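Local coordinates for orotate phosphoribosyltransferase (Aeropyrum pernix, PDB 2YZK), which probably catalyses the magnesium-dependent transfer of a ribosyl phosphate group from 5-phosphoribose 1-diphosphate to orotate, making orotidine monophosphate in pyrimidine biosynthesis, at residues L49-Q54 / R159-A164; P71-L76 / K82-V87; G107-V112 / E127-N132; S121-I126 / G150-R155. All blocks are in the same frame, centred on the assembly; numbering follows the deposited sequence.

Interaction 1 (L49-Q54 / R159-A164)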
loop_
_atom_site.group_PDB
_atom_site.type_symbol
_atom_site.label_atom_id
_atom_site.label_comp_id
_atom_site.label_asym_id
_atom_site.label_seq_id
_atom_site.Cartn_x
_atom_site.Cartn_y
_atom_site.Cartn_z
ATOM N N LEU A 49 12.146 11.608 0.958
ATOM C CA LEU A 49 12.392 12.361 -0.267
ATOM C C LEU A 49 13.795 12.935 -0.212
ATOM O O LEU A 49 14.528 12.919 -1.198
ATOM C CB LEU A 49 11.354 13.482 -0.415
ATOM C CG LEU A 49 9.965 12.968 -0.810
ATOM C CD1 LEU A 49 8.908 14.041 -0.629
ATOM C CD2 LEU A 49 10.022 12.489 -2.261
ATOM N N GLU A 50 14.169 13.420 0.966
ATOM C CA GLU A 50 15.488 13.996 1.182
ATOM C C GLU A 50 16.619 12.989 0.956
ATOM O O GLU A 50 17.558 13.266 0.211
ATOM C CB GLU A 50 15.568 14.554 2.602
ATOM C CG GLU A 50 16.927 15.080 3.007
ATOM C CD GLU A 50 16.893 15.721 4.381
ATOM O OE1 GLU A 50 16.212 16.756 4.533
ATOM O OE2 GLU A 50 17.538 15.184 5.307
ATOM N N VAL A 51 16.537 11.826 1.596
ATOM C CA VAL A 51 17.586 10.822 1.440
ATOM C C VAL A 51 17.528 10.145 0.077
ATOM O O VAL A 51 18.556 9.709 -0.448
ATOM C CB VAL A 51 17.522 9.744 2.558
ATOM C CG1 VAL A 51 17.706 10.396 3.921
ATOM C CG2 VAL A 51 16.213 9.012 2.499
ATOM N N GLY A 52 16.328 10.065 -0.496
ATOM C CA GLY A 52 16.170 9.460 -1.807
ATOM C C GLY A 52 16.927 10.289 -2.827
ATOM O O GLY A 52 17.386 9.787 -3.850
ATOM N N GLY A 53 17.046 11.579 -2.534
ATOM C CA GLY A 53 17.767 12.488 -3.408
ATOM C C GLY A 53 17.392 12.466 -4.878
ATOM O O GLY A 53 16.230 12.284 -5.240
ATOM N N GLN A 54 18.391 12.660 -5.731
ATOM C CA GLN A 54 18.162 12.687 -7.168
ATOM C C GLN A 54 17.787 11.336 -7.768
ATOM O O GLN A 54 17.089 11.287 -8.778
ATOM C CB GLN A 54 19.390 13.260 -7.879
ATOM C CG GLN A 54 19.680 14.698 -7.484
ATOM C CD GLN A 54 18.463 15.588 -7.621
ATOM O OE1 GLN A 54 17.964 16.134 -6.634
ATOM N NE2 GLN A 54 17.970 15.736 -8.845
ATOM N N ARG A 159 22.546 -0.133 -3.890
ATOM C CA ARG A 159 22.960 0.727 -2.787
ATOM C C ARG A 159 21.776 0.980 -1.864
ATOM O O ARG A 159 20.767 1.545 -2.285
ATOM C CB ARG A 159 23.475 2.069 -3.322
ATOM C CG ARG A 159 23.926 3.029 -2.230
ATOM C CD ARG A 159 24.125 4.451 -2.747
ATOM N NE ARG A 159 22.895 4.973 -3.334
ATOM C CZ ARG A 159 22.561 6.260 -3.367
ATOM N NH1 ARG A 159 23.369 7.172 -2.843
ATOM N NH2 ARG A 159 21.416 6.634 -3.926
ATOM N N LEU A 160 21.899 0.556 -0.610
ATOM C CA LEU A 160 20.835 0.759 0.364
ATOM C C LEU A 160 21.028 2.112 1.034
ATOM O O LEU A 160 22.131 2.443 1.469
ATOM C CB LEU A 160 20.867 -0.338 1.438
ATOM C CG LEU A 160 19.876 -0.188 2.603
ATOM C CD1 LEU A 160 18.456 -0.411 2.099
ATOM C CD2 LEU A 160 20.205 -1.195 3.702
ATOM N N VAL A 161 19.959 2.897 1.096
ATOM C CA VAL A 161 19.992 4.198 1.751
ATOM C C VAL A 161 18.856 4.206 2.774
ATOM O O VAL A 161 17.760 3.719 2.494
ATOM C CB VAL A 161 19.780 5.350 0.744
ATOM C CG1 VAL A 161 19.799 6.679 1.477
ATOM C CG2 VAL A 161 20.874 5.317 -0.324
ATOM N N SER A 162 19.115 4.747 3.960
ATOM C CA SER A 162 18.093 4.780 4.998
ATOM C C SER A 162 17.992 6.142 5.660
ATOM O O SER A 162 18.970 6.887 5.716
ATOM C CB SER A 162 18.403 3.730 6.069
ATOM O OG SER A 162 19.641 4.008 6.707
ATOM N N VAL A 163 16.803 6.469 6.153
ATOM C CA VAL A 163 16.604 7.735 6.842
ATOM C C VAL A 163 17.356 7.647 8.165
ATOM O O VAL A 163 18.018 8.602 8.585
ATOM C CB VAL A 163 15.105 8.005 7.109
ATOM C CG1 VAL A 163 14.944 9.228 7.998
ATOM C CG2 VAL A 163 14.387 8.237 5.784
ATOM N N ALA A 164 17.267 6.491 8.814
ATOM C CA ALA A 164 17.967 6.294 10.079
ATOM C C ALA A 164 18.283 4.828 10.340
ATOM O O ALA A 164 17.708 3.929 9.719
ATOM C CB ALA A 164 17.134 6.854 11.231
#

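Interaction 2 (P71-L76 / K82-V87)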
loop_
_atom_site.group_PDB
_atom_site.type_symbol
_atom_site.label_atom_id
_atom_site.label_comp_id
_atom_site.label_asym_id
_atom_site.label_seq_id
_atom_site.Cartn_x
_atom_site.Cartn_y
_atom_site.Cartn_z
ATOM N N PRO A 71 2.451 1.481 1.380
ATOM C CA PRO A 71 1.857 2.806 1.601
ATOM C C PRO A 71 2.875 3.912 1.359
ATOM O O PRO A 71 2.556 4.958 0.784
ATOM C CB PRO A 71 1.418 2.749 3.059
ATOM C CG PRO A 71 1.118 1.288 3.261
ATOM C CD PRO A 71 2.280 0.627 2.566
ATOM N N TRP A 72 4.107 3.674 1.801
ATOM C CA TRP A 72 5.172 4.649 1.632
ATOM C C TRP A 72 5.479 4.902 0.163
ATOM O O TRP A 72 5.613 6.052 -0.256
ATOM C CB TRP A 72 6.430 4.179 2.359
ATOM C CG TRP A 72 6.193 3.997 3.814
ATOM C CD1 TRP A 72 6.083 2.814 4.482
ATOM C CD2 TRP A 72 5.956 5.029 4.779
ATOM N NE1 TRP A 72 5.790 3.041 5.806
ATOM C CE2 TRP A 72 5.704 4.393 6.015
ATOM C CE3 TRP A 72 5.929 6.430 4.719
ATOM C CZ2 TRP A 72 5.426 5.107 7.187
ATOM C CZ3 TRP A 72 5.652 7.146 5.888
ATOM C CH2 TRP A 72 5.404 6.477 7.104
ATOM N N ALA A 73 5.578 3.829 -0.617
ATOM C CA ALA A 73 5.861 3.948 -2.042
ATOM C C ALA A 73 4.729 4.687 -2.743
ATOM O O ALA A 73 4.968 5.556 -3.583
ATOM C CB ALA A 73 6.039 2.567 -2.663
ATOM N N ALA A 74 3.492 4.342 -2.395
ATOM C CA ALA A 74 2.333 4.983 -3.011
ATOM C C ALA A 74 2.297 6.478 -2.703
ATOM O O ALA A 74 2.016 7.288 -3.581
ATOM C CB ALA A 74 1.040 4.315 -2.533
HETATM N N MSE A 75 2.579 6.839 -1.454
HETATM C CA MSE A 75 2.569 8.240 -1.064
HETATM C C MSE A 75 3.698 9.016 -1.735
HETATM O O MSE A 75 3.509 10.163 -2.120
HETATM C CB MSE A 75 2.637 8.359 0.462
HETATM C CG MSE A 75 1.428 7.723 1.144
HETATM SE SE MSE A 75 1.541 7.659 2.946
HETATM C CE MSE A 75 1.194 9.383 3.296
ATOM N N LEU A 76 4.863 8.390 -1.875
ATOM C CA LEU A 76 5.995 9.031 -2.543
ATOM C C LEU A 76 5.695 9.230 -4.026
ATOM O O LEU A 76 6.017 10.271 -4.603
ATOM C CB LEU A 76 7.262 8.187 -2.399
ATOM C CG LEU A 76 7.900 8.150 -1.012
ATOM C CD1 LEU A 76 9.006 7.097 -0.990
ATOM C CD2 LEU A 76 8.452 9.536 -0.658
ATOM N N LYS A 82 4.658 10.478 -9.980
ATOM C CA LYS A 82 5.320 9.407 -10.715
ATOM C C LYS A 82 4.546 8.099 -10.681
ATOM O O LYS A 82 3.697 7.890 -9.819
ATOM C CB LYS A 82 6.707 9.144 -10.126
ATOM C CG LYS A 82 7.730 10.216 -10.406
ATOM C CD LYS A 82 9.036 9.895 -9.695
ATOM C CE LYS A 82 10.112 10.926 -10.000
ATOM N NZ LYS A 82 10.481 10.941 -11.435
ATOM N N PRO A 83 4.833 7.205 -11.641
ATOM C CA PRO A 83 4.190 5.895 -11.740
ATOM C C PRO A 83 4.538 5.076 -10.496
ATOM O O PRO A 83 5.608 5.250 -9.907
ATOM C CB PRO A 83 4.825 5.290 -12.989
ATOM C CG PRO A 83 5.143 6.473 -13.823
ATOM C CD PRO A 83 5.672 7.468 -12.825
ATOM N N LEU A 84 3.627 4.195 -10.095
ATOM C CA LEU A 84 3.860 3.338 -8.945
ATOM C C LEU A 84 3.809 1.884 -9.383
ATOM O O LEU A 84 3.086 1.519 -10.310
ATOM C CB LEU A 84 2.795 3.564 -7.860
ATOM C CG LEU A 84 2.797 2.532 -6.724
ATOM C CD1 LEU A 84 4.043 2.720 -5.845
ATOM C CD2 LEU A 84 1.522 2.682 -5.890
ATOM N N GLY A 85 4.603 1.062 -8.716
ATOM C CA GLY A 85 4.608 -0.359 -8.990
ATOM C C GLY A 85 4.960 -1.010 -7.671
ATOM O O GLY A 85 5.388 -0.325 -6.737
ATOM N N TYR A 86 4.761 -2.317 -7.564
ATOM C CA TYR A 86 5.115 -3.010 -6.336
ATOM C C TYR A 86 5.219 -4.498 -6.538
ATOM O O TYR A 86 4.633 -5.066 -7.468
ATOM C CB TYR A 86 4.134 -2.679 -5.197
ATOM C CG TYR A 86 2.694 -3.107 -5.391
ATOM C CD1 TYR A 86 2.251 -4.354 -4.951
ATOM C CD2 TYR A 86 1.756 -2.228 -5.934
ATOM C CE1 TYR A 86 0.903 -4.709 -5.036
ATOM C CE2 TYR A 86 0.410 -2.575 -6.026
ATOM C CZ TYR A 86 -0.010 -3.815 -5.571
ATOM O OH TYR A 86 -1.344 -4.146 -5.625
ATOM N N VAL A 87 5.997 -5.124 -5.668
ATOM C CA VAL A 87 6.211 -6.556 -5.729
ATOM C C VAL A 87 5.849 -7.159 -4.387
ATOM O O VAL A 87 6.286 -6.676 -3.345
ATOM C CB VAL A 87 7.686 -6.866 -6.060
ATOM C CG1 VAL A 87 7.935 -8.373 -6.018
ATOM C CG2 VAL A 87 8.022 -6.317 -7.427
#

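Interaction 3 (G107-V112 / E127-N132)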
loop_
_atom_site.group_PDB
_atom_site.type_symbol
_atom_site.label_atom_id
_atom_site.label_comp_id
_atom_site.label_asym_id
_atom_site.label_seq_id
_atom_site.Cartn_x
_atom_site.Cartn_y
_atom_site.Cartn_z
ATOM N N GLY A 107 12.050 1.172 -17.212
ATOM C CA GLY A 107 12.980 2.259 -16.982
ATOM C C GLY A 107 13.679 2.073 -15.653
ATOM O O GLY A 107 13.601 1.004 -15.048
ATOM N N ARG A 108 14.359 3.112 -15.190
ATOM C CA ARG A 108 15.073 3.044 -13.927
ATOM C C ARG A 108 14.127 3.351 -12.771
ATOM O O ARG A 108 13.402 4.343 -12.801
ATOM C CB ARG A 108 16.240 4.037 -13.927
ATOM C CG ARG A 108 17.138 3.932 -12.700
ATOM C CD ARG A 108 18.229 4.996 -12.707
ATOM N NE ARG A 108 19.072 4.908 -11.517
ATOM C CZ ARG A 108 19.972 3.952 -11.303
ATOM N NH1 ARG A 108 20.158 2.995 -12.206
ATOM N NH2 ARG A 108 20.683 3.948 -10.183
ATOM N N VAL A 109 14.135 2.497 -11.756
ATOM C CA VAL A 109 13.262 2.694 -10.605
ATOM C C VAL A 109 14.023 2.644 -9.286
ATOM O O VAL A 109 15.186 2.246 -9.237
ATOM C CB VAL A 109 12.165 1.608 -10.553
ATOM C CG1 VAL A 109 11.442 1.534 -11.880
ATOM C CG2 VAL A 109 12.783 0.260 -10.195
ATOM N N VAL A 110 13.349 3.058 -8.221
ATOM C CA VAL A 110 13.911 3.013 -6.879
ATOM C C VAL A 110 12.931 2.174 -6.070
ATOM O O VAL A 110 11.722 2.396 -6.141
ATOM C CB VAL A 110 14.013 4.414 -6.241
ATOM C CG1 VAL A 110 14.395 4.295 -4.771
ATOM C CG2 VAL A 110 15.054 5.245 -6.979
ATOM N N VAL A 111 13.441 1.194 -5.328
ATOM C CA VAL A 111 12.571 0.356 -4.510
ATOM C C VAL A 111 12.491 0.943 -3.109
ATOM O O VAL A 111 13.467 1.498 -2.602
ATOM C CB VAL A 111 13.078 -1.095 -4.419
ATOM C CG1 VAL A 111 12.978 -1.752 -5.772
ATOM C CG2 VAL A 111 14.506 -1.124 -3.929
ATOM N N VAL A 112 11.318 0.815 -2.495
ATOM C CA VAL A 112 11.079 1.363 -1.166
ATOM C C VAL A 112 10.485 0.344 -0.196
ATOM O O VAL A 112 9.549 -0.388 -0.535
ATOM C CB VAL A 112 10.105 2.567 -1.253
ATOM C CG1 VAL A 112 9.808 3.114 0.138
ATOM C CG2 VAL A 112 10.694 3.647 -2.144
ATOM N N GLU A 127 15.268 -8.752 -7.953
ATOM C CA GLU A 127 15.359 -9.801 -8.963
ATOM C C GLU A 127 14.142 -9.794 -9.887
ATOM O O GLU A 127 14.276 -9.954 -11.101
ATOM C CB GLU A 127 15.537 -11.170 -8.298
ATOM C CG GLU A 127 16.867 -11.300 -7.561
ATOM C CD GLU A 127 17.109 -12.688 -6.997
ATOM O OE1 GLU A 127 16.239 -13.191 -6.251
ATOM O OE2 GLU A 127 18.174 -13.277 -7.293
ATOM N N VAL A 128 12.956 -9.595 -9.319
ATOM C CA VAL A 128 11.735 -9.549 -10.118
ATOM C C VAL A 128 11.783 -8.349 -11.067
ATOM O O VAL A 128 11.458 -8.462 -12.246
ATOM C CB VAL A 128 10.489 -9.444 -9.210
ATOM C CG1 VAL A 128 9.236 -9.253 -10.048
ATOM C CG2 VAL A 128 10.365 -10.705 -8.374
ATOM N N LEU A 129 12.198 -7.198 -10.553
ATOM C CA LEU A 129 12.290 -6.007 -11.386
ATOM C C LEU A 129 13.276 -6.178 -12.544
ATOM O O LEU A 129 12.948 -5.872 -13.691
ATOM C CB LEU A 129 12.713 -4.812 -10.531
ATOM C CG LEU A 129 11.635 -4.289 -9.588
ATOM C CD1 LEU A 129 12.264 -3.389 -8.539
ATOM C CD2 LEU A 129 10.591 -3.534 -10.394
ATOM N N ARG A 130 14.475 -6.671 -12.241
ATOM C CA ARG A 130 15.501 -6.845 -13.268
ATOM C C ARG A 130 15.117 -7.857 -14.337
ATOM O O ARG A 130 15.503 -7.719 -15.503
ATOM C CB ARG A 130 16.833 -7.237 -12.623
ATOM C CG ARG A 130 17.473 -6.083 -11.874
ATOM C CD ARG A 130 18.830 -6.429 -11.312
ATOM N NE ARG A 130 19.452 -5.261 -10.698
ATOM C CZ ARG A 130 20.484 -5.308 -9.865
ATOM N NH1 ARG A 130 21.025 -6.473 -9.533
ATOM N NH2 ARG A 130 20.967 -4.184 -9.354
ATOM N N SER A 131 14.350 -8.867 -13.941
ATOM C CA SER A 131 13.909 -9.900 -14.868
ATOM C C SER A 131 12.747 -9.424 -15.733
ATOM O O SER A 131 12.436 -10.035 -16.758
ATOM C CB SER A 131 13.486 -11.157 -14.102
ATOM O OG SER A 131 14.588 -11.731 -13.424
ATOM N N ASN A 132 12.109 -8.333 -15.327
ATOM C CA ASN A 132 10.979 -7.812 -16.081
ATOM C C ASN A 132 11.268 -6.531 -16.856
ATOM O O ASN A 132 10.351 -5.778 -17.183
ATOM C CB ASN A 132 9.774 -7.623 -15.153
ATOM C CG ASN A 132 9.091 -8.940 -14.816
ATOM O OD1 ASN A 132 8.380 -9.511 -15.642
ATOM N ND2 ASN A 132 9.315 -9.435 -13.605
#

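Interaction 4 (S121-I126 / G150-R155)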
loop_
_atom_site.group_PDB
_atom_site.type_symbol
_atom_site.label_atom_id
_atom_site.label_comp_id
_atom_site.label_asym_id
_atom_site.label_seq_id
_atom_site.Cartn_x
_atom_site.Cartn_y
_atom_site.Cartn_z
ATOM N N SER A 121 14.264 -9.598 1.488
ATOM C CA SER A 121 12.960 -9.238 0.944
ATOM C C SER A 121 13.150 -8.208 -0.166
ATOM O O SER A 121 12.457 -8.235 -1.184
ATOM C CB SER A 121 12.048 -8.671 2.039
ATOM O OG SER A 121 12.604 -7.508 2.628
ATOM N N ILE A 122 14.099 -7.300 0.035
ATOM C CA ILE A 122 14.384 -6.276 -0.958
ATOM C C ILE A 122 15.076 -6.928 -2.152
ATOM O O ILE A 122 14.764 -6.622 -3.301
ATOM C CB ILE A 122 15.282 -5.172 -0.357
ATOM C CG1 ILE A 122 14.529 -4.484 0.790
ATOM C CG2 ILE A 122 15.670 -4.159 -1.432
ATOM C CD1 ILE A 122 15.330 -3.546 1.684
ATOM N N ALA A 123 16.002 -7.840 -1.866
ATOM C CA ALA A 123 16.739 -8.548 -2.911
ATOM C C ALA A 123 15.788 -9.266 -3.865
ATOM O O ALA A 123 15.985 -9.246 -5.086
ATOM C CB ALA A 123 17.705 -9.552 -2.279
ATOM N N LYS A 124 14.762 -9.906 -3.306
ATOM C CA LYS A 124 13.779 -10.624 -4.113
ATOM C C LYS A 124 13.042 -9.664 -5.045
ATOM O O LYS A 124 12.803 -9.980 -6.213
ATOM C CB LYS A 124 12.772 -11.355 -3.213
ATOM C CG LYS A 124 13.360 -12.546 -2.466
ATOM C CD LYS A 124 12.286 -13.339 -1.722
ATOM C CE LYS A 124 12.845 -14.646 -1.175
ATOM N NZ LYS A 124 11.784 -15.565 -0.649
ATOM N N SER A 125 12.691 -8.486 -4.539
ATOM C CA SER A 125 11.988 -7.504 -5.358
ATOM C C SER A 125 12.889 -7.029 -6.493
ATOM O O SER A 125 12.424 -6.806 -7.616
ATOM C CB SER A 125 11.550 -6.313 -4.499
ATOM O OG SER A 125 10.688 -6.745 -3.462
ATOM N N ILE A 126 14.179 -6.877 -6.197
ATOM C CA ILE A 126 15.143 -6.440 -7.200
ATOM C C ILE A 126 15.242 -7.475 -8.319
ATOM O O ILE A 126 15.295 -7.124 -9.499
ATOM C CB ILE A 126 16.548 -6.250 -6.590
ATOM C CG1 ILE A 126 16.503 -5.203 -5.475
ATOM C CG2 ILE A 126 17.528 -5.827 -7.678
ATOM C CD1 ILE A 126 16.336 -3.760 -5.952
ATOM N N GLY A 150 22.551 -3.936 3.983
ATOM C CA GLY A 150 23.373 -3.155 3.075
ATOM C C GLY A 150 24.454 -3.957 2.378
ATOM O O GLY A 150 24.710 -3.760 1.191
ATOM N N GLU A 151 25.095 -4.860 3.115
ATOM C CA GLU A 151 26.157 -5.686 2.551
ATOM C C GLU A 151 25.610 -6.667 1.521
ATOM O O GLU A 151 26.214 -6.879 0.463
ATOM C CB GLU A 151 26.868 -6.470 3.659
ATOM C CG GLU A 151 27.690 -5.632 4.630
ATOM C CD GLU A 151 26.859 -4.653 5.437
ATOM O OE1 GLU A 151 25.728 -5.003 5.841
ATOM O OE2 GLU A 151 27.353 -3.531 5.683
ATOM N N LEU A 152 24.466 -7.270 1.833
ATOM C CA LEU A 152 23.844 -8.231 0.939
ATOM C C LEU A 152 23.443 -7.558 -0.368
ATOM O O LEU A 152 23.707 -8.084 -1.450
ATOM C CB LEU A 152 22.621 -8.872 1.612
ATOM C CG LEU A 152 21.858 -9.947 0.828
ATOM C CD1 LEU A 152 21.202 -10.922 1.790
ATOM C CD2 LEU A 152 20.812 -9.299 -0.067
ATOM N N LEU A 153 22.820 -6.389 -0.268
ATOM C CA LEU A 153 22.393 -5.665 -1.458
ATOM C C LEU A 153 23.585 -5.139 -2.257
ATOM O O LEU A 153 23.537 -5.074 -3.482
ATOM C CB LEU A 153 21.458 -4.514 -1.069
ATOM C CG LEU A 153 20.090 -4.980 -0.556
ATOM C CD1 LEU A 153 19.341 -3.807 0.055
ATOM C CD2 LEU A 153 19.294 -5.608 -1.693
ATOM N N ALA A 154 24.658 -4.772 -1.562
ATOM C CA ALA A 154 25.845 -4.259 -2.233
ATOM C C ALA A 154 26.426 -5.332 -3.138
ATOM O O ALA A 154 26.982 -5.028 -4.196
ATOM C CB ALA A 154 26.887 -3.822 -1.207
ATOM N N ARG A 155 26.287 -6.587 -2.723
ATOM C CA ARG A 155 26.808 -7.706 -3.497
ATOM C C ARG A 155 26.017 -7.991 -4.766
ATOM O O ARG A 155 26.449 -8.783 -5.602
ATOM C CB ARG A 155 26.889 -8.969 -2.632
ATOM C CG ARG A 155 28.041 -8.943 -1.634
ATOM C CD ARG A 155 28.296 -10.313 -1.018
ATOM N NE ARG A 155 27.274 -10.708 -0.052
ATOM C CZ ARG A 155 27.082 -10.113 1.122
ATOM N NH1 ARG A 155 27.845 -9.089 1.482
ATOM N NH2 ARG A 155 26.133 -10.549 1.941
#

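Interaction 1 (L49-Q54 / R159-A164)
V51 overlaps V161 and V163 with its isopropyl group, and this seats helix 38-58 on strand 159-162, the outermost strand at one side of the parallel sheet in a Rossmann-like type I phosphoribosyltransferase fold. The three valines do the work without any hydrogen bond between the segments. V51 meets V161 with its base: CB of V51 is 4.0 Å from CG1 of V161, and the same methyl comes to 3.8 Å from the carbonyl O of V51. Holding CG1 anti to its own backbone N (chi1 179°) is what turns V161 that way. Toward V163 the contact runs methyl to methyl, V51 CG2 lying 3.8 Å from V163 CG2, with the two side chains crossing at about a right angle. V51 CG1 lies against the backbone at S162 and V163, 4.1 Å from S162 O. The chain turns a corner at V163, whose side chain also packs on L47 and L48 of the same helix. L140 of strand 135-141 touches V51 as well, and L160 and S162 face the other side of the sheet. At the start of the strand R159 reaches back to D55 of the helix with a salt bridge from NH2, while CG2 of V161 sits over the centre of its guanidinium, 3.6 Å above the plane.

Interaction 2 (P71-L76 / K82-V87)
Two residues ahead of L84, the leucine that packs on A73 and A74, K82 NZ is gripped by the carbonyl O of S59 and, weakly, by that of A57, which anchors the turn leading into strand 84-87. L84 then enters the strand and forks against helix 70-80. Its CG stands anti to the backbone N (chi1 169°), and from there the two methyls divide the helix surface between them. CD1 settles on A73, 3.8 Å from A73 CB and 3.7 Å from A73 O; CD2 goes to the next residue, 3.8 Å from A74 CB. With only alanines on the helix side, the backbone itself forms part of the surface that L84 meets. An alanine in place of L84 would lack both methyls and would probably open a gap between strand and helix beside A73 and A74. The second subunit lies close by, with Y41 OH of that subunit hydrogen-bonded to K82 O and its L70 packed on P71. The contact closes the beta-alpha-beta unit of strand 61-65, helix 70-80 and strand 84-87: A73 also packs on V62 of the first strand, and the selenomethionine M75 packs on Y41 and L45 of helix 38-58.

Interaction 3 (G107-V112 / E127-N132)
Around L129, whose methyl packs on V109 and V111, the flat groups are carbonyls and amides of the helix end. The carbonyl of E127 is approached from opposite faces of its plane, by S131 N at 3.0 Å and by S131 OG at 2.9 Å, so one oxygen takes two bonds. One residue further on, the amide of N132 folds back on V128: ND2 lies 2.7 Å from V128 O, tilted 33° out of that carbonyl's plane, and the N-H points at the oxygen at 154°. The guanidinium of R130 donates from NH1 to M156 O and from NH2 to V136 O, tying the last turn to strand 135-141 and the loop before strand 159-162. This is the helix-on-sheet packing of the Rossmann-like core, with helix 120-131 lying against strand 108-113, from which the chain came. Within these two segments, L129 carries the packing on the strand. Its CG stands beside the backbone N, anti to the carbonyl carbon (chi1 -72°), and CD1 extends between two valines on the same side of the strand. V109 CG2 is 4.0 Å from CD1 of L129, the side chains meeting at a slant. V111 comes in running the opposite way, its CG1 3.3 Å from L129 CD1, closer than methyls normally sit and therefore doubtful in detail. I63 of the adjacent strand touches both L129 and V109.

Interaction 4 (S121-I126 / G150-R155)
Helix 120-131 leads away from the phosphoribosyl diphosphate loop of the type I phosphoribosyltransferase fold, and here its first turns pack on the short helix 149-154. The two segments run almost side by side in the same direction, 21° apart, with their axes 10.1 Å apart at closest approach. I122 and A123 face L152 and L153. L153 does most of the reaching: although its CB does not head straight for the other helix, both methyls arrive there, CD2 at 3.9 Å and CD1 at 4.0 Å from I122 CG2. The two side chains cross at about a right angle. A123 is small enough to let L153 CD2 come up beside its backbone, 4.0 Å from A123 N. A123 CB also meets L152 CD2 at 3.8 Å; L152 gets there by holding CG anti to its backbone N (chi1 -178°), which swings the chain across. L153 CD2 is also 4.3 Å from A123 CB, so both leucines touch the alanine methyl. Within helix 120-131, S125 OG donates to S121 O at 3.2 Å; S121 is predicted to help bind 5-phosphoribose 1-diphosphate in a site shared between the two subunits. The sheet backs this pair of helices: I122 packs on V111 and D113 of strand 108-113 and on A139 and V141 of strand 135-141, while L153 turns to V158, just ahead of strand 159-162.

In the fold
All four contacts fix helices to one parallel sheet or to each other. Interactions 1 and 2 lie on one face, their helices meeting where L49 CD2 is 3.7 Å from L76 CD2; interactions 3 and 4 share helix 120-131 on the other, joined by V111 CG2 to I126 CD1 at 3.8 Å. Strands pass the packing through: L76 CD1 is 4.0 Å from V112 CG2 between interactions 2 and 3, and L160 CB is 4.0 Å from L153 CD1 between 1 and 4. Interaction 4 itself holds S121 of the predicted 5-phosphoribose 1-diphosphate site, I122 is about 7 Å from T117 between side chains, and S162 of interaction 1 about 6 Å from A116.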